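Local coordinates for protein 3-dehydroshikimate dehydratase (PDB 5HMQ) that converts 3-dehydroshikimate to protocatechuate with the help of a divalent metal ion, a step in the breakdown of quinate and shikimate, at residues K331-L336 against N342-A347; V298-F303 against H421-T426. All coordinates share one frame; numbering follows the deposited sequence.

Contact 1 of 2, residues K331-L336 against N342-A347; sequences KEVQLL and NIVLNA
Gln-334 and Leu-345 face each other as a hydrogen-bonded pair of an antiparallel beta hairpin, joined by two backbone bonds: Gln-334 N to Leu-345 O at 2.9 Å and Leu-345 N to Gln-334 O at 2.7 Å. Leu-336 and Ile-343 form a second such pair, and between the two lies the non-hydrogen-bonded pair Leu-335 and Val-344. Past the strand end, Ala-347 N still donates to Glu-332 O, though less straight (146° at the hydrogen), where Glu-332 sits at the centre of an inverse gamma turn. The strand axes run at 162° to each other. CA-H...O contacts supplement the ladder, the shortest from Val-333 CA to Leu-345 O at 3.3 Å.

Val-333 with Val-344 and Leu-336 with Leu-345 pack diagonally, one pair on each face. Val-333 has CG1 opposite its backbone N (chi1 168°), which carries this methyl to Val-344 CG1 at 3.5 Å; its other methyl, CG2, lies against the amide oxygen Asn-346 OD1 at 3.7 Å. On the same face Val-344 CG2 meets CD1 of its direct partner Leu-335. On the reverse face Leu-336 and Leu-345 touch through their CD1 methyls, 3.8 Å apart, and helix 307-319 covers them with Leu-317 and Leu-313.

The polar ends of Asn-346 and Glu-332 find partners outside the two segments. Asn-346 gives its ND2 to Glu-302 and takes the backbone N-H of Glu-348 on OD1, so both ends of the buried amide are used; Glu-332 forms a salt bridge with Lys-327.

The chemistry is thus divided: backbone bonds fix the register, branched apolar chains make most of the side-chain contact on both faces of this VOC-domain hairpin, and a buried asparagine ties it to strand 295-304.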
ATOM      1  N   LYS C 331       8.508  29.699  23.417  1.00 63.51           N
ATOM      2  CA  LYS C 331       8.897  28.811  22.332  1.00 63.06           C
ATOM      3  C   LYS C 331       9.084  29.581  21.028  1.00 64.19           C
ATOM      4  O   LYS C 331       8.656  30.729  20.883  1.00 63.67           O
ATOM      5  CB  LYS C 331       7.855  27.705  22.142  1.00 63.75           C
ATOM      6  CG  LYS C 331       7.586  26.895  23.397  1.00 63.30           C
ATOM      7  CD  LYS C 331       6.410  25.957  23.205  1.00 60.27           C
ATOM      8  CE  LYS C 331       6.242  25.038  24.402  1.00 60.55           C
ATOM      9  NZ  LYS C 331       5.058  24.148  24.247  1.00 64.64           N
ATOM     10  N   GLU C 332       9.743  28.923  20.070  1.00 59.56           N
ATOM     11  CA  GLU C 332       9.956  29.485  18.736  1.00 59.42           C
ATOM     12  C   GLU C 332       8.718  29.212  17.879  1.00 57.96           C
ATOM     13  O   GLU C 332       8.722  28.423  16.932  1.00 57.61           O
ATOM     14  CB  GLU C 332      11.221  28.915  18.113  1.00 59.10           C
ATOM     15  CG  GLU C 332      12.490  29.397  18.794  1.00 59.66           C
ATOM     16  CD  GLU C 332      12.636  30.906  18.728  1.00 61.43           C
ATOM     17  OE1 GLU C 332      12.712  31.449  17.606  1.00 61.86           O
ATOM     18  OE2 GLU C 332      12.660  31.550  19.800  1.00 62.51           O
ATOM     19  N   VAL C 333       7.642  29.915  18.224  1.00 56.96           N
ATOM     20  CA  VAL C 333       6.327  29.717  17.627  1.00 58.77           C
ATOM     21  C   VAL C 333       5.778  31.072  17.210  1.00 57.80           C
ATOM     22  O   VAL C 333       5.666  31.979  18.041  1.00 58.50           O
ATOM     23  CB  VAL C 333       5.360  29.022  18.599  1.00 59.55           C
ATOM     24  CG1 VAL C 333       3.942  29.082  18.076  1.00 58.08           C
ATOM     25  CG2 VAL C 333       5.775  27.572  18.816  1.00 58.02           C
ATOM     26  N   GLN C 334       5.434  31.209  15.935  1.00 55.20           N
ATOM     27  CA  GLN C 334       4.897  32.445  15.391  1.00 53.83           C
ATOM     28  C   GLN C 334       3.432  32.270  15.027  1.00 55.02           C
ATOM     29  O   GLN C 334       3.034  31.236  14.478  1.00 54.80           O
ATOM     30  CB  GLN C 334       5.686  32.893  14.160  1.00 51.46           C
ATOM     31  CG  GLN C 334       7.061  33.445  14.478  1.00 54.53           C
ATOM     32  CD  GLN C 334       6.993  34.801  15.156  1.00 57.73           C
ATOM     33  OE1 GLN C 334       5.972  35.484  15.103  1.00 60.99           O
ATOM     34  NE2 GLN C 334       8.091  35.200  15.790  1.00 56.26           N
ATOM     35  N   LEU C 335       2.636  33.283  15.344  1.00 54.88           N
ATOM     36  CA  LEU C 335       1.217  33.306  15.024  1.00 53.20           C
ATOM     37  C   LEU C 335       0.966  34.359  13.956  1.00 56.33           C
ATOM     38  O   LEU C 335       1.402  35.508  14.096  1.00 57.81           O
ATOM     39  CB  LEU C 335       0.382  33.600  16.272  1.00 50.78           C
ATOM     40  CG  LEU C 335      -1.120  33.782  16.053  1.00 53.73           C
ATOM     41  CD1 LEU C 335      -1.733  32.499  15.518  1.00 55.18           C
ATOM     42  CD2 LEU C 335      -1.805  34.204  17.340  1.00 51.70           C
ATOM     43  N   LEU C 336       0.269  33.968  12.892  1.00 52.01           N
ATOM     44  CA  LEU C 336      -0.140  34.896  11.848  1.00 52.73           C
ATOM     45  C   LEU C 336      -1.652  34.841  11.698  1.00 54.57           C
ATOM     46  O   LEU C 336      -2.277  33.794  11.891  1.00 52.20           O
ATOM     47  CB  LEU C 336       0.527  34.609  10.492  1.00 48.07           C
ATOM     48  CG  LEU C 336       2.006  34.980  10.344  1.00 51.59           C
ATOM     49  CD1 LEU C 336       2.925  33.932  10.956  1.00 52.09           C
ATOM     50  CD2 LEU C 336       2.372  35.304   8.898  1.00 54.03           C
ATOM     51  N   ASN C 342      -6.347  31.732  11.429  1.00 50.12           N
ATOM     52  CA  ASN C 342      -5.203  31.730  12.330  1.00 48.52           C
ATOM     53  C   ASN C 342      -4.232  30.646  11.886  1.00 48.74           C
ATOM     54  O   ASN C 342      -4.637  29.499  11.670  1.00 48.99           O
ATOM     55  CB  ASN C 342      -5.642  31.502  13.779  1.00 46.88           C
ATOM     56  CG  ASN C 342      -6.585  32.580  14.276  1.00 51.01           C
ATOM     57  OD1 ASN C 342      -6.183  33.727  14.473  1.00 51.86           O
ATOM     58  ND2 ASN C 342      -7.848  32.218  14.475  1.00 49.31           N
ATOM     59  N   ILE C 343      -2.962  31.008  11.733  1.00 46.79           N
ATOM     60  CA  ILE C 343      -1.932  30.077  11.286  1.00 47.51           C
ATOM     61  C   ILE C 343      -0.769  30.136  12.265  1.00 48.65           C
ATOM     62  O   ILE C 343      -0.247  31.219  12.551  1.00 48.18           O
ATOM     63  CB  ILE C 343      -1.457  30.389   9.854  1.00 46.22           C
ATOM     64  CG1 ILE C 343      -2.588  30.127   8.860  1.00 47.96           C
ATOM     65  CG2 ILE C 343      -0.246  29.541   9.500  1.00 46.11           C
ATOM     66  CD1 ILE C 343      -2.255  30.491   7.439  1.00 47.77           C
ATOM     67  N   VAL C 344      -0.374  28.978  12.783  1.00 49.53           N
ATOM     68  CA  VAL C 344       0.688  28.866  13.777  1.00 47.80           C
ATOM     69  C   VAL C 344       1.904  28.242  13.101  1.00 48.30           C
ATOM     70  O   VAL C 344       1.822  27.130  12.565  1.00 47.14           O
ATOM     71  CB  VAL C 344       0.234  28.027  14.981  1.00 47.88           C
ATOM     72  CG1 VAL C 344       1.359  27.889  15.997  1.00 47.83           C
ATOM     73  CG2 VAL C 344      -1.041  28.607  15.602  1.00 44.50           C
ATOM     74  N   LEU C 345       3.031  28.952  13.121  1.00 45.90           N
ATOM     75  CA  LEU C 345       4.290  28.450  12.579  1.00 47.93           C
ATOM     76  C   LEU C 345       5.133  27.921  13.736  1.00 51.62           C
ATOM     77  O   LEU C 345       5.651  28.700  14.543  1.00 51.05           O
ATOM     78  CB  LEU C 345       5.030  29.539  11.806  1.00 46.36           C
ATOM     79  CG  LEU C 345       4.295  30.185  10.628  1.00 47.73           C
ATOM     80  CD1 LEU C 345       5.215  31.144   9.889  1.00 46.30           C
ATOM     81  CD2 LEU C 345       3.751  29.124   9.681  1.00 45.48           C
ATOM     82  N   ASN C 346       5.257  26.599  13.819  1.00 50.01           N
ATOM     83  CA  ASN C 346       5.908  25.930  14.943  1.00 47.41           C
ATOM     84  C   ASN C 346       7.324  25.552  14.519  1.00 46.94           C
ATOM     85  O   ASN C 346       7.526  24.605  13.755  1.00 44.61           O
ATOM     86  CB  ASN C 346       5.092  24.713  15.371  1.00 48.05           C
ATOM     87  CG  ASN C 346       5.660  24.016  16.595  1.00 47.03           C
ATOM     88  OD1 ASN C 346       6.680  24.427  17.147  1.00 51.45           O
ATOM     89  ND2 ASN C 346       4.982  22.963  17.037  1.00 45.57           N
ATOM     90  N   ALA C 347       8.307  26.307  15.011  1.00 50.34           N
ATOM     91  CA  ALA C 347       9.713  26.030  14.756  1.00 52.40           C
ATOM     92  C   ALA C 347      10.459  25.592  16.010  1.00 52.75           C
ATOM     93  O   ALA C 347      11.694  25.557  16.005  1.00 52.51           O
ATOM     94  CB  ALA C 347      10.393  27.258  14.144  1.00 53.51           C
TER

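Contact 2 of 2, residues V298-F303 against H421-T426; sequences VEFLEF and HTLYDT
Tyr-424 OH is met by two successive residues, Glu-299 and Phe-300. It donates to Glu-299 OE2, which lies at the edge of the tyrosine ring and in its plane; the modelled separation of these two oxygens, 2.4 Å, is too short to be taken literally. The carboxylate itself is turned 43° from the ring plane. Its second oxygen, OE1, forms a salt bridge with Arg-370, so the buried carboxylate is held at both oxygens; the arginine would be expected to favour its charged form. Glu-299 CG lies anti to the backbone N (chi1 178°), and a bend at chi2 (53°) then brings the acid group up to the tyrosine, which approaches from the opposite direction.

Phe-300 meets the same phenol oxygen at its ring edge, near the ring plane, with CD2 at 3.3 Å from Tyr-424 OH. Further round the ring, Phe-300 CE2 meets Leu-423 CD2 at 4.2 Å, the two side chains crossing at about a right angle.

Thr-422 precedes the turn that leads into the helix, and its OG1 accepts from Tyr-424 N at 2.7 Å, a capping bond, while Thr-426 OG1 bonds back to Leu-423 O at 2.7 Å from above the carbonyl plane.

Glu-299 and Phe-300 both face Ala-368 of strand 363-371 in a classic beta bulge, which lets two consecutive residues turn their side chains to the helix. The contact therefore joins the bulged strand 295-304 to helix 424-427, with Tyr-424 also packed on Asn-342 of strand 341-346 and on Leu-335 and Arg-337 of strand 333-338.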
ATOM      1  N   VAL C 298     -12.275  25.989  11.094  1.00 50.61           N
ATOM      2  CA  VAL C 298     -10.943  25.708  11.619  1.00 48.92           C
ATOM      3  C   VAL C 298     -10.546  26.810  12.592  1.00 50.94           C
ATOM      4  O   VAL C 298     -10.636  28.000  12.268  1.00 50.79           O
ATOM      5  CB  VAL C 298      -9.919  25.590  10.477  1.00 47.61           C
ATOM      6  CG1 VAL C 298      -8.513  25.457  11.038  1.00 45.51           C
ATOM      7  CG2 VAL C 298     -10.257  24.411   9.579  1.00 45.64           C
ATOM      8  N   GLU C 299     -10.108  26.415  13.790  1.00 53.02           N
ATOM      9  CA  GLU C 299      -9.592  27.394  14.740  1.00 52.08           C
ATOM     10  C   GLU C 299      -8.211  27.888  14.327  1.00 50.92           C
ATOM     11  O   GLU C 299      -7.977  29.099  14.240  1.00 50.63           O
ATOM     12  CB  GLU C 299      -9.558  26.806  16.150  1.00 50.64           C
ATOM     13  CG  GLU C 299      -8.979  27.760  17.181  1.00 52.23           C
ATOM     14  CD  GLU C 299      -9.656  29.117  17.174  1.00 53.18           C
ATOM     15  OE1 GLU C 299     -10.903  29.170  17.194  1.00 55.12           O
ATOM     16  OE2 GLU C 299      -8.935  30.135  17.135  1.00 53.02           O
ATOM     17  N   PHE C 300      -7.280  26.970  14.076  1.00 48.26           N
ATOM     18  CA  PHE C 300      -5.995  27.367  13.519  1.00 48.38           C
ATOM     19  C   PHE C 300      -5.347  26.186  12.812  1.00 49.55           C
ATOM     20  O   PHE C 300      -5.690  25.024  13.048  1.00 50.12           O
ATOM     21  CB  PHE C 300      -5.052  27.949  14.589  1.00 48.91           C
ATOM     22  CG  PHE C 300      -4.674  26.986  15.689  1.00 49.53           C
ATOM     23  CD1 PHE C 300      -3.715  26.003  15.484  1.00 48.17           C
ATOM     24  CD2 PHE C 300      -5.242  27.103  16.947  1.00 48.32           C
ATOM     25  CE1 PHE C 300      -3.363  25.135  16.500  1.00 47.38           C
ATOM     26  CE2 PHE C 300      -4.888  26.242  17.969  1.00 48.69           C
ATOM     27  CZ  PHE C 300      -3.950  25.254  17.745  1.00 46.19           C
ATOM     28  N   LEU C 301      -4.411  26.514  11.928  1.00 46.69           N
ATOM     29  CA  LEU C 301      -3.531  25.546  11.294  1.00 46.14           C
ATOM     30  C   LEU C 301      -2.161  25.630  11.950  1.00 45.69           C
ATOM     31  O   LEU C 301      -1.663  26.725  12.225  1.00 47.58           O
ATOM     32  CB  LEU C 301      -3.410  25.815   9.792  1.00 45.45           C
ATOM     33  CG  LEU C 301      -4.693  25.810   8.956  1.00 46.19           C
ATOM     34  CD1 LEU C 301      -4.381  26.111   7.498  1.00 46.55           C
ATOM     35  CD2 LEU C 301      -5.412  24.477   9.078  1.00 45.73           C
ATOM     36  N   GLU C 302      -1.567  24.472  12.227  1.00 44.90           N
ATOM     37  CA  GLU C 302      -0.237  24.392  12.820  1.00 45.05           C
ATOM     38  C   GLU C 302       0.715  23.752  11.816  1.00 45.54           C
ATOM     39  O   GLU C 302       0.514  22.603  11.411  1.00 45.48           O
ATOM     40  CB  GLU C 302      -0.255  23.597  14.126  1.00 43.18           C
ATOM     41  CG  GLU C 302       1.096  23.553  14.829  1.00 46.93           C
ATOM     42  CD  GLU C 302       1.085  22.720  16.100  1.00 49.84           C
ATOM     43  OE1 GLU C 302       0.020  22.169  16.451  1.00 48.95           O
ATOM     44  OE2 GLU C 302       2.149  22.615  16.749  1.00 51.41           O
ATOM     45  N   PHE C 303       1.741  24.497  11.417  1.00 43.74           N
ATOM     46  CA  PHE C 303       2.736  24.016  10.471  1.00 46.97           C
ATOM     47  C   PHE C 303       4.030  23.668  11.193  1.00 47.07           C
ATOM     48  O   PHE C 303       4.469  24.393  12.091  1.00 44.99           O
ATOM     49  CB  PHE C 303       3.021  25.056   9.384  1.00 46.25           C
ATOM     50  CG  PHE C 303       1.954  25.148   8.331  1.00 46.06           C
ATOM     51  CD1 PHE C 303       0.870  25.997   8.491  1.00 44.76           C
ATOM     52  CD2 PHE C 303       2.042  24.390   7.174  1.00 44.63           C
ATOM     53  CE1 PHE C 303      -0.110  26.082   7.514  1.00 46.58           C
ATOM     54  CE2 PHE C 303       1.069  24.471   6.196  1.00 44.66           C
ATOM     55  CZ  PHE C 303      -0.010  25.318   6.365  1.00 43.80           C
ATOM     56  N   HIS C 421      -8.729  35.609  28.089  1.00 92.30           N
ATOM     57  CA  HIS C 421      -8.531  35.816  26.667  1.00 91.52           C
ATOM     58  C   HIS C 421      -8.128  34.597  25.856  1.00 89.98           C
ATOM     59  O   HIS C 421      -6.952  34.230  25.837  1.00 90.60           O
ATOM     60  N   THR C 422      -9.112  33.972  25.211  1.00 88.94           N
ATOM     61  CA  THR C 422      -8.883  32.998  24.141  1.00 85.42           C
ATOM     62  C   THR C 422      -7.847  31.932  24.465  1.00 84.47           C
ATOM     63  O   THR C 422      -7.618  31.596  25.623  1.00 84.69           O
ATOM     64  CB  THR C 422      -8.435  33.715  22.858  1.00 82.39           C
ATOM     65  OG1 THR C 422      -7.020  33.925  22.897  1.00 80.28           O
ATOM     66  CG2 THR C 422      -9.144  35.074  22.713  1.00 80.54           C
ATOM     67  N   LEU C 423      -7.239  31.374  23.421  1.00 78.46           N
ATOM     68  CA  LEU C 423      -6.061  30.520  23.540  1.00 76.67           C
ATOM     69  C   LEU C 423      -4.778  31.272  23.231  1.00 77.38           C
ATOM     70  O   LEU C 423      -3.706  30.891  23.714  1.00 79.63           O
ATOM     71  CB  LEU C 423      -6.191  29.312  22.597  1.00 74.88           C
ATOM     72  CG  LEU C 423      -5.049  28.328  22.336  1.00 73.67           C
ATOM     73  CD1 LEU C 423      -5.618  26.941  22.034  1.00 73.65           C
ATOM     74  CD2 LEU C 423      -4.146  28.785  21.182  1.00 70.91           C
ATOM     75  N   TYR C 424      -4.876  32.341  22.437  1.00 71.73           N
ATOM     76  CA  TYR C 424      -3.693  33.053  21.974  1.00 71.00           C
ATOM     77  C   TYR C 424      -3.227  34.092  22.986  1.00 72.63           C
ATOM     78  O   TYR C 424      -2.019  34.281  23.167  1.00 70.89           O
ATOM     79  CB  TYR C 424      -3.986  33.702  20.621  1.00 67.22           C
ATOM     80  CG  TYR C 424      -4.659  32.765  19.641  1.00 66.52           C
ATOM     81  CD1 TYR C 424      -3.931  31.793  18.966  1.00 65.39           C
ATOM     82  CD2 TYR C 424      -6.025  32.847  19.396  1.00 66.41           C
ATOM     83  CE1 TYR C 424      -4.542  30.934  18.071  1.00 63.78           C
ATOM     84  CE2 TYR C 424      -6.644  31.992  18.503  1.00 64.95           C
ATOM     85  CZ  TYR C 424      -5.898  31.039  17.843  1.00 64.94           C
ATOM     86  OH  TYR C 424      -6.511  30.187  16.952  1.00 65.84           O
ATOM     87  N   ASP C 425      -4.161  34.767  23.663  1.00 80.71           N
ATOM     88  CA  ASP C 425      -3.767  35.735  24.683  1.00 82.41           C
ATOM     89  C   ASP C 425      -3.015  35.082  25.832  1.00 79.30           C
ATOM     90  O   ASP C 425      -2.308  35.777  26.566  1.00 77.78           O
ATOM     91  CB  ASP C 425      -4.984  36.474  25.248  1.00 83.96           C
ATOM     92  CG  ASP C 425      -5.687  37.328  24.217  1.00 84.99           C
ATOM     93  OD1 ASP C 425      -5.228  38.462  23.968  1.00 86.02           O
ATOM     94  OD2 ASP C 425      -6.712  36.870  23.667  1.00 84.17           O
ATOM     95  N   THR C 426      -3.153  33.770  26.009  1.00 79.93           N
ATOM     96  CA  THR C 426      -2.516  33.099  27.134  1.00 79.65           C
ATOM     97  C   THR C 426      -1.086  32.664  26.831  1.00 79.03           C
ATOM     98  O   THR C 426      -0.203  32.832  27.680  1.00 76.09           O
ATOM     99  CB  THR C 426      -3.350  31.886  27.564  1.00 80.83           C
ATOM    100  OG1 THR C 426      -3.746  31.137  26.405  1.00 82.98           O
ATOM    101  CG2 THR C 426      -4.589  32.331  28.327  1.00 80.13           C
TER

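Overall arrangement
Contact 1 lies within the chain loop that contact 2 closes, and their centres are about 9 Å apart. Strands 341-346 and 295-304 are neighbours in one mixed sheet, joined where Val-344 N probably donates to Leu-301 O at 2.7 Å. Asn-342 adds a further link: its ND2 bonds to the backbone oxygen of Glu-299 and packs against Tyr-424 OH at 3.5 Å. Both contacts lie in the first part of the C-terminal hydroxyphenylpyruvate dioxygenase-like domain, away from both magnesium sites. That domain shows no dioxygenase activity but appears to matter for optimal dehydratase activity in vivo; the catalytic metal lies in the TIM-barrel domain.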